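Local coordinates for molybdate binding protein II (Clostridium pasteurianum, PDB 1GUS) that binds molybdenum, one mole per mole of protein, and contains a pterin, at residues Ser4-Leu9 and Val59-Val64. Residues are numbered along the deposited sequence; the frame is centred on the assembly and turned at random.
With MG (magnesium ion), chain G.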
loop_
_atom_site.group_PDB
_atom_site.type_symbol
_atom_site.label_atom_id
_atom_site.label_comp_id
_atom_site.label_asym_id
_atom_site.label_seq_id
_atom_site.Cartn_x
_atom_site.Cartn_y
_atom_site.Cartn_z
ATOM N N SER A 4 5.442 12.664 6.355
ATOM C CA SER A 4 5.843 11.566 7.235
ATOM C C SER A 4 6.614 10.435 6.506
ATOM O O SER A 4 7.354 9.691 7.128
ATOM C CB SER A 4 4.618 10.997 7.994
ATOM O OG SER A 4 3.681 10.481 7.082
ATOM N N ALA A 5 6.458 10.303 5.192
ATOM C CA ALA A 5 7.157 9.233 4.460
ATOM C C ALA A 5 8.654 9.464 4.586
ATOM O O ALA A 5 9.178 10.500 4.162
ATOM C CB ALA A 5 6.731 9.195 2.991
ATOM N N ARG A 6 9.338 8.529 5.243
ATOM C CA ARG A 6 10.745 8.738 5.604
ATOM C C ARG A 6 11.744 8.487 4.463
ATOM O O ARG A 6 12.966 8.752 4.610
ATOM C CB ARG A 6 11.093 7.838 6.799
ATOM C CG ARG A 6 10.314 8.198 8.079
ATOM C CD ARG A 6 10.874 7.554 9.350
ATOM N NE ARG A 6 12.148 8.150 9.745
ATOM C CZ ARG A 6 12.298 9.421 10.092
ATOM N NH1 ARG A 6 11.242 10.230 10.099
ATOM N NH2 ARG A 6 13.494 9.881 10.443
ATOM N N ASN A 7 11.259 7.913 3.363
ATOM C CA ASN A 7 12.157 7.588 2.279
ATOM C C ASN A 7 12.031 8.645 1.164
ATOM O O ASN A 7 10.950 8.756 0.576
ATOM C CB ASN A 7 11.772 6.210 1.783
ATOM C CG ASN A 7 11.907 5.159 2.874
ATOM O OD1 ASN A 7 13.003 4.920 3.371
ATOM N ND2 ASN A 7 10.783 4.572 3.294
ATOM N N GLN A 8 13.080 9.434 0.944
ATOM C CA GLN A 8 13.069 10.480 -0.089
ATOM C C GLN A 8 14.356 10.376 -0.904
ATOM O O GLN A 8 15.455 10.678 -0.423
ATOM C CB GLN A 8 12.879 11.858 0.581
ATOM C CG GLN A 8 11.432 12.000 1.163
ATOM C CD GLN A 8 11.206 13.295 1.911
ATOM O OE1 GLN A 8 11.672 14.358 1.492
ATOM N NE2 GLN A 8 10.502 13.206 3.031
ATOM N N LEU A 9 14.237 9.877 -2.121
ATOM C CA LEU A 9 15.416 9.530 -2.914
ATOM C C LEU A 9 15.474 10.414 -4.131
ATOM O O LEU A 9 14.605 10.343 -4.976
ATOM C CB LEU A 9 15.323 8.075 -3.374
ATOM C CG LEU A 9 15.114 7.041 -2.236
ATOM C CD1 LEU A 9 14.935 5.638 -2.808
ATOM C CD2 LEU A 9 16.273 7.083 -1.264
ATOM N N VAL A 59 8.605 7.065 -0.523
ATOM C CA VAL A 59 7.961 5.787 -0.151
ATOM C C VAL A 59 7.655 5.753 1.350
ATOM O O VAL A 59 8.527 6.064 2.211
ATOM C CB VAL A 59 8.842 4.578 -0.484
ATOM C CG1 VAL A 59 8.050 3.313 -0.149
ATOM C CG2 VAL A 59 9.263 4.585 -2.029
ATOM N N LYS A 60 6.418 5.379 1.709
ATOM C CA LYS A 60 6.056 5.249 3.102
ATOM C C LYS A 60 6.786 4.028 3.677
ATOM O O LYS A 60 6.874 2.985 3.067
ATOM C CB LYS A 60 4.495 5.147 3.240
ATOM C CG LYS A 60 3.984 5.279 4.722
ATOM C CD LYS A 60 2.446 5.292 4.791
ATOM C CE LYS A 60 1.932 5.681 6.216
ATOM N NZ LYS A 60 2.323 4.540 7.217
ATOM N N SER A 61 7.293 4.110 4.910
ATOM C CA SER A 61 8.038 2.990 5.493
ATOM C C SER A 61 7.327 1.653 5.564
ATOM O O SER A 61 7.960 0.625 5.408
ATOM C CB SER A 61 8.435 3.360 6.941
ATOM O OG SER A 61 9.326 4.472 6.962
ATOM N N THR A 62 6.038 1.670 5.876
ATOM C CA THR A 62 5.263 0.456 5.893
ATOM C C THR A 62 5.085 -0.209 4.526
ATOM O O THR A 62 4.569 -1.317 4.457
ATOM C CB THR A 62 3.834 0.715 6.499
ATOM O OG1 THR A 62 3.261 1.865 5.874
ATOM C CG2 THR A 62 3.876 1.089 7.935
ATOM N N ASP A 63 5.521 0.418 3.420
ATOM C CA ASP A 63 5.453 -0.225 2.107
ATOM C C ASP A 63 6.802 -0.825 1.714
ATOM O O ASP A 63 6.982 -1.330 0.607
ATOM C CB ASP A 63 5.105 0.787 1.022
ATOM C CG ASP A 63 3.619 1.218 1.100
ATOM O OD1 ASP A 63 2.766 0.490 1.674
ATOM O OD2 ASP A 63 3.264 2.301 0.681
ATOM N N VAL A 64 7.794 -0.734 2.586
ATOM C CA VAL A 64 9.097 -1.310 2.215
ATOM C C VAL A 64 9.280 -2.680 2.826
ATOM O O VAL A 64 9.281 -2.817 4.057
ATOM C CB VAL A 64 10.263 -0.436 2.751
ATOM C CG1 VAL A 64 11.641 -1.059 2.380
ATOM C CG2 VAL A 64 10.123 1.031 2.265
HETATM MG MG MG G . 0.337 -0.113 1.639
HETATM O O HOH W 1 7.359 6.560 6.530
HETATM O O HOH W 2 1.225 0.187 -0.090
HETATM O O HOH W 3 -0.770 0.821 0.306
HETATM O O HOH W 4 -0.364 -1.167 0.052
#
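Asn7 and Val59 form an antiparallel hydrogen-bonded pair in which the backbone N of Val59 donates to Asn7 O at 3.1 Å, while the return bond from Asn7 N to Val59 O is weak, at 3.5 Å. The Asn7 side chain reinforces it: with CG beside its own backbone N (chi1 -61°), ND2 reaches the same Val59 O at 2.9 Å. That oxygen lies close to the amide plane of Asn7, although ND2 itself stands above the carbonyl plane of Val59. The other end of the amide, OD1, accepts from Thr36 N of a neighbouring subunit, which helps fix its rotation.

A water links the two backbones, accepting from Arg6 N at 3.1 Å and Ser61 N at 2.9 Å.

Van der Waals contacts flank the bonds. Ala5 CB rests against Val59 O, Asn7 and Val59 meet CB to CB at 4.0 Å, and Val64 CG2 packs against Asn7 ND2. The Arg6 guanidinium forms a salt bridge with Glu46 of another neighbouring subunit.

The arrangement joins the start of strand 7-18 to the end of strand 54-59 in the OB-like TOBE fold, just before a 3-10 turn whose Asp63, with Asp63 of another subunit, binds magnesium at a subunit interface of the hexamer.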